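Local coordinates for PKS_KS domain-containing protein (Photorhabdus luminescens subsp. laumondii, PDB 6SMO), which probably catalyses chain-extending condensations as a beta-ketoacyl synthase, and is seen here with a polyketone acyl chain in its pocket, at residues B[228-233]-B[426-431]; B[332-335]-B[339-342]. One frame throughout, in Å; residues are numbered along the deposited sequence.

Contact 1 (B[228-233]-B[426-431]); sequences GSFEAL and SGFSGI. With LKZ (3,5,7,9,11-pentakis(oxidanylidene)dodecanal), chain H.
Phe230 and Phe428 mark the nearest approach of the two backbones, their CA atoms 11.7 Å apart, so helix 224-233 and the loop after strand 420-427 meet through side chains without any hydrogen bond between them. The second segment is the turn of a beta hairpin in this thiolase-like fold, and its Gly-Phe-Ser-Gly sequence resembles the Gly-Phe-Gly-Gly gating loop of related ketosynthases. Gly427 N bonds to Ile431 O, closing the turn, while Ser429 and Gly430 pass through it with left-handed backbone angles. Only three residues touch. The Phe428 ring reaches toward the helix between Phe230 and Leu233. Phe230 CE1 lies 3.8 Å from Phe428 CE2, which sits at the edge of the Phe230 ring, near its plane. The Leu233 and Phe428 side chains come from opposite directions, with Leu233 CD2 3.7 Å from Phe428 CZ; having CG anti to the backbone N (chi1 178°) carries that methyl to the far end of the ring. On the pocket side both aromatic residues border the bound polyketone. Its C3 lies 3.6 Å above one face of the Phe428 ring, offset toward the rim, and Phe230 CZ comes within 3.9 Å of the keto oxygen O21. One residue earlier in the helix, Ser229 sets its OG against C4 of the ligand, while that hydroxyl is also hydrogen-bonded to Ser226 O. A neighbouring ketoacyl-synthase-like chain also reaches this region: its Pro127 packs on Leu233 and its Ala136 O is hydrogen-bonded to Ser429 OG. The pair of segments thus forms one wall of the acyl pocket at a subunit interface. The one hydrogen bond of this wall to the ligand comes from the Phe428 backbone, whose N lies 2.6 Å from ligand O23, the keto oxygen on C3, with an N-H...O angle of 159°.

Contact 2 (B[332-335]-B[339-342]); sequences HGSS and NDIN
Asn339 and Asp340, on the early part of helix 337-350, pack against the His-Gly-Ser-Ser loop that follows strand 326-330, a sequence resembling the His-Gly-Thr-Gly-Thr motif of ketosynthases. Around Asn339 the side chain packs closely on His332 and Ser334. It crosses that of His332 at about a right angle, with CG 3.7 Å from His332 CD2 and the amide plane turned 62° from the imidazole. Extending CG anti to the backbone N (chi1 179°) lays the amide carbon against both that ring and Ser334, whose OG lies 3.3 Å from Asn339 CB. Packing continues at the next residue, where Asp340 OD1 approaches Gly333 CA to 3.8 Å.

Polar contact centres on Asp340. Its OD1 accepts a weak hydrogen bond from Ser335 N at 3.3 Å. The other oxygen, OD2, is taken by Phe251 N, with Arg255 NE as a long, weak ion-pair partner, and Ser335 OG in turn bonds to Cys249 N.

Further along the same helix, Glu343 accepts the backbone N-H groups of both His332 and Gly333, and the His332 ring meets that of His369, a residue of the ligand pocket. Acidic side chains thus hold the loop through its amides, which probably helps to place the His332 imidazole, and the buried Asp340 carboxylate, facing N-H donors, is probably ionised.

Along the chain the order is 228-233, 332-335, 339-342 and 426-431, so contact 2, a local turn from strand into helix, falls between the two distant halves of contact 1. Their centres are 13 Å apart. Strands 326-330 and 420-427 run parallel as neighbours in the large mixed sheet, and each leads from its end into a contact: one into the His332 loop, the other into the Phe428 turn. The two touch where Ser426 meets His332 and Asn339. Contact 1 lines the pocket beside the acyl chain, whereas the His332 side chain of contact 2 stands about 6 Å from it, so both lie close to one ligand site.

Contact 1 (B[228-233]-B[426-431])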
loop_
_atom_site.group_PDB
_atom_site.type_symbol
_atom_site.label_atom_id
_atom_site.label_comp_id
_atom_site.label_asym_id
_atom_site.label_seq_id
_atom_site.Cartn_x
_atom_site.Cartn_y
_atom_site.Cartn_z
ATOM N N GLY B 228 0.615 -19.309 2.042
ATOM C CA GLY B 228 0.887 -20.069 0.806
ATOM C C GLY B 228 1.528 -19.210 -0.272
ATOM O O GLY B 228 2.379 -19.739 -1.016
ATOM N N SER B 229 1.133 -17.935 -0.365
ATOM C CA SER B 229 1.650 -16.950 -1.353
ATOM C C SER B 229 3.156 -16.742 -1.146
ATOM O O SER B 229 3.901 -16.806 -2.143
ATOM C CB SER B 229 0.903 -15.645 -1.268
ATOM O OG SER B 229 1.120 -15.016 -0.015
ATOM N N PHE B 230 3.572 -16.532 0.104
ATOM C CA PHE B 230 4.998 -16.310 0.457
ATOM C C PHE B 230 5.745 -17.640 0.373
ATOM O O PHE B 230 6.869 -17.676 -0.124
ATOM C CB PHE B 230 5.111 -15.654 1.834
ATOM C CG PHE B 230 4.531 -14.267 1.920
ATOM C CD1 PHE B 230 5.058 -13.229 1.174
ATOM C CD2 PHE B 230 3.462 -13.993 2.751
ATOM C CE1 PHE B 230 4.525 -11.954 1.252
ATOM C CE2 PHE B 230 2.927 -12.721 2.823
ATOM C CZ PHE B 230 3.460 -11.704 2.077
ATOM N N GLU B 231 5.107 -18.702 0.852
ATOM C CA GLU B 231 5.650 -20.085 0.791
ATOM C C GLU B 231 6.030 -20.414 -0.658
ATOM O O GLU B 231 7.179 -20.845 -0.882
ATOM C CB GLU B 231 4.623 -21.079 1.337
ATOM C CG GLU B 231 5.096 -22.520 1.303
ATOM C CD GLU B 231 6.141 -22.893 2.338
ATOM O OE1 GLU B 231 6.035 -22.418 3.487
ATOM O OE2 GLU B 231 7.059 -23.664 1.992
ATOM N N ALA B 232 5.099 -20.209 -1.596
ATOM C CA ALA B 232 5.265 -20.461 -3.049
ATOM C C ALA B 232 6.387 -19.580 -3.613
ATOM O O ALA B 232 7.144 -20.070 -4.472
ATOM C CB ALA B 232 3.962 -20.215 -3.769
ATOM N N LEU B 233 6.493 -18.348 -3.117
ATOM C CA LEU B 233 7.520 -17.353 -3.523
ATOM C C LEU B 233 8.891 -17.777 -2.982
ATOM O O LEU B 233 9.890 -17.518 -3.645
ATOM C CB LEU B 233 7.080 -16.016 -2.926
ATOM C CG LEU B 233 8.003 -14.825 -3.156
ATOM C CD1 LEU B 233 8.120 -14.507 -4.636
ATOM C CD2 LEU B 233 7.489 -13.619 -2.399
ATOM N N SER B 426 11.081 -1.842 4.888
ATOM C CA SER B 426 11.174 -2.305 3.480
ATOM C C SER B 426 9.968 -3.192 3.157
ATOM O O SER B 426 9.512 -3.920 4.060
ATOM C CB SER B 426 12.470 -3.032 3.229
ATOM O OG SER B 426 13.575 -2.145 3.322
ATOM N N GLY B 427 9.493 -3.123 1.919
ATOM C CA GLY B 427 8.368 -3.948 1.452
ATOM C C GLY B 427 8.500 -4.237 -0.029
ATOM O O GLY B 427 9.519 -3.857 -0.614
ATOM N N PHE B 428 7.464 -4.839 -0.620
ATOM C CA PHE B 428 7.417 -5.170 -2.068
ATOM C C PHE B 428 7.214 -3.894 -2.888
ATOM O O PHE B 428 6.716 -2.918 -2.328
ATOM C CB PHE B 428 6.392 -6.262 -2.367
ATOM C CG PHE B 428 6.799 -7.632 -1.897
ATOM C CD1 PHE B 428 8.092 -7.877 -1.482
ATOM C CD2 PHE B 428 5.897 -8.676 -1.888
ATOM C CE1 PHE B 428 8.471 -9.135 -1.055
ATOM C CE2 PHE B 428 6.276 -9.934 -1.462
ATOM C CZ PHE B 428 7.561 -10.160 -1.044
ATOM N N SER B 429 7.546 -3.973 -4.181
ATOM C CA SER B 429 7.587 -2.870 -5.183
ATOM C C SER B 429 8.795 -1.972 -4.898
ATOM O O SER B 429 8.730 -0.787 -5.192
ATOM C CB SER B 429 6.307 -2.093 -5.376
ATOM O OG SER B 429 5.173 -2.904 -5.170
ATOM N N GLY B 430 9.829 -2.548 -4.287
ATOM C CA GLY B 430 11.086 -1.847 -3.978
ATOM C C GLY B 430 10.879 -0.603 -3.144
ATOM O O GLY B 430 11.527 0.405 -3.430
ATOM N N ILE B 431 10.012 -0.686 -2.138
ATOM C CA ILE B 431 9.711 0.501 -1.291
ATOM C C ILE B 431 10.574 0.530 -0.025
ATOM O O ILE B 431 10.540 -0.428 0.738
ATOM C CB ILE B 431 8.213 0.567 -0.948
ATOM C CG1 ILE B 431 7.342 0.551 -2.201
ATOM C CG2 ILE B 431 7.919 1.782 -0.088
ATOM C CD1 ILE B 431 5.881 0.732 -1.922
HETATM C C4 LKZ H . -0.067 -12.065 -0.529
HETATM C C5 LKZ H . -0.079 -10.623 -0.970
HETATM C C6 LKZ H . 0.050 -9.554 0.120
HETATM C C7 LKZ H . 1.401 -8.885 -0.013
HETATM C C8 LKZ H . 1.761 -7.709 0.902
HETATM C C10 LKZ H . 6.796 -7.395 2.274
HETATM C C22 LKZ H . -1.504 -12.545 -0.472
HETATM C C11 LKZ H . 6.293 -7.459 3.694
HETATM O O19 LKZ H . 6.513 -8.409 4.423
HETATM C C3 LKZ H . 5.576 -6.965 1.481
HETATM O O23 LKZ H . 5.628 -5.994 0.747
HETATM C C2 LKZ H . 4.263 -7.712 1.750
HETATM C C9 LKZ H . 3.239 -7.393 0.659
HETATM O O20 LKZ H . 3.591 -6.973 -0.426
HETATM O O21 LKZ H . 2.207 -9.319 -0.806
HETATM O O22 LKZ H . -0.216 -10.346 -2.151
HETATM O O24 LKZ H . -2.029 -13.147 -1.397
HETATM C C23 LKZ H . -2.253 -12.235 0.810
#

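Contact 2 (B[332-335]-B[339-342])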
loop_
_atom_site.group_PDB
_atom_site.type_symbol
_atom_site.label_atom_id
_atom_site.label_comp_id
_atom_site.label_asym_id
_atom_site.label_seq_id
_atom_site.Cartn_x
_atom_site.Cartn_y
_atom_site.Cartn_z
ATOM N N HIS B 332 14.673 -3.083 10.005
ATOM C CA HIS B 332 13.541 -3.901 9.507
ATOM C C HIS B 332 13.769 -5.356 9.914
ATOM O O HIS B 332 12.843 -5.937 10.476
ATOM C CB HIS B 332 13.459 -3.718 7.989
ATOM C CG HIS B 332 12.357 -4.457 7.325
ATOM N ND1 HIS B 332 11.082 -3.985 7.295
ATOM C CD2 HIS B 332 12.346 -5.617 6.648
ATOM C CE1 HIS B 332 10.322 -4.829 6.642
ATOM N NE2 HIS B 332 11.072 -5.834 6.238
ATOM N N GLY B 333 14.975 -5.882 9.666
ATOM C CA GLY B 333 15.414 -7.222 10.110
ATOM C C GLY B 333 14.449 -8.368 9.864
ATOM O O GLY B 333 14.082 -9.000 10.851
ATOM N N SER B 334 14.026 -8.620 8.626
ATOM C CA SER B 334 13.070 -9.725 8.331
ATOM C C SER B 334 13.660 -11.131 8.550
ATOM O O SER B 334 12.877 -12.078 8.693
ATOM C CB SER B 334 12.440 -9.578 6.978
ATOM O OG SER B 334 13.421 -9.442 5.975
ATOM N N SER B 335 14.983 -11.267 8.494
ATOM C CA SER B 335 15.713 -12.556 8.640
ATOM C C SER B 335 15.683 -13.334 7.317
ATOM O O SER B 335 15.717 -14.579 7.361
ATOM C CB SER B 335 15.171 -13.381 9.787
ATOM O OG SER B 335 15.994 -14.513 10.030
ATOM N N ASN B 339 17.613 -9.089 2.677
ATOM C CA ASN B 339 17.155 -7.896 3.443
ATOM C C ASN B 339 18.235 -7.455 4.441
ATOM O O ASN B 339 18.524 -6.246 4.496
ATOM C CB ASN B 339 15.843 -8.150 4.189
ATOM C CG ASN B 339 15.382 -6.948 4.988
ATOM O OD1 ASN B 339 15.522 -6.919 6.209
ATOM N ND2 ASN B 339 14.850 -5.945 4.309
ATOM N N ASP B 340 18.783 -8.398 5.213
ATOM C CA ASP B 340 19.692 -8.118 6.359
ATOM C C ASP B 340 21.038 -7.591 5.845
ATOM O O ASP B 340 21.608 -6.705 6.511
ATOM C CB ASP B 340 19.872 -9.359 7.237
ATOM C CG ASP B 340 18.601 -9.816 7.934
ATOM O OD1 ASP B 340 17.523 -9.263 7.626
ATOM O OD2 ASP B 340 18.699 -10.722 8.783
ATOM N N ILE B 341 21.527 -8.123 4.720
ATOM C CA ILE B 341 22.782 -7.658 4.051
ATOM C C ILE B 341 22.538 -6.261 3.462
ATOM O O ILE B 341 23.461 -5.424 3.538
ATOM C CB ILE B 341 23.277 -8.673 2.994
ATOM C CG1 ILE B 341 24.691 -8.335 2.511
ATOM C CG2 ILE B 341 22.304 -8.798 1.828
ATOM C CD1 ILE B 341 25.400 -9.481 1.819
ATOM N N ASN B 342 21.337 -6.019 2.922
ATOM C CA ASN B 342 20.925 -4.741 2.276
ATOM C C ASN B 342 20.984 -3.606 3.305
ATOM O O ASN B 342 21.543 -2.541 2.972
ATOM C CB ASN B 342 19.537 -4.856 1.637
ATOM C CG ASN B 342 19.011 -3.548 1.085
ATOM O OD1 ASN B 342 18.490 -2.719 1.828
ATOM N ND2 ASN B 342 19.119 -3.362 -0.220
#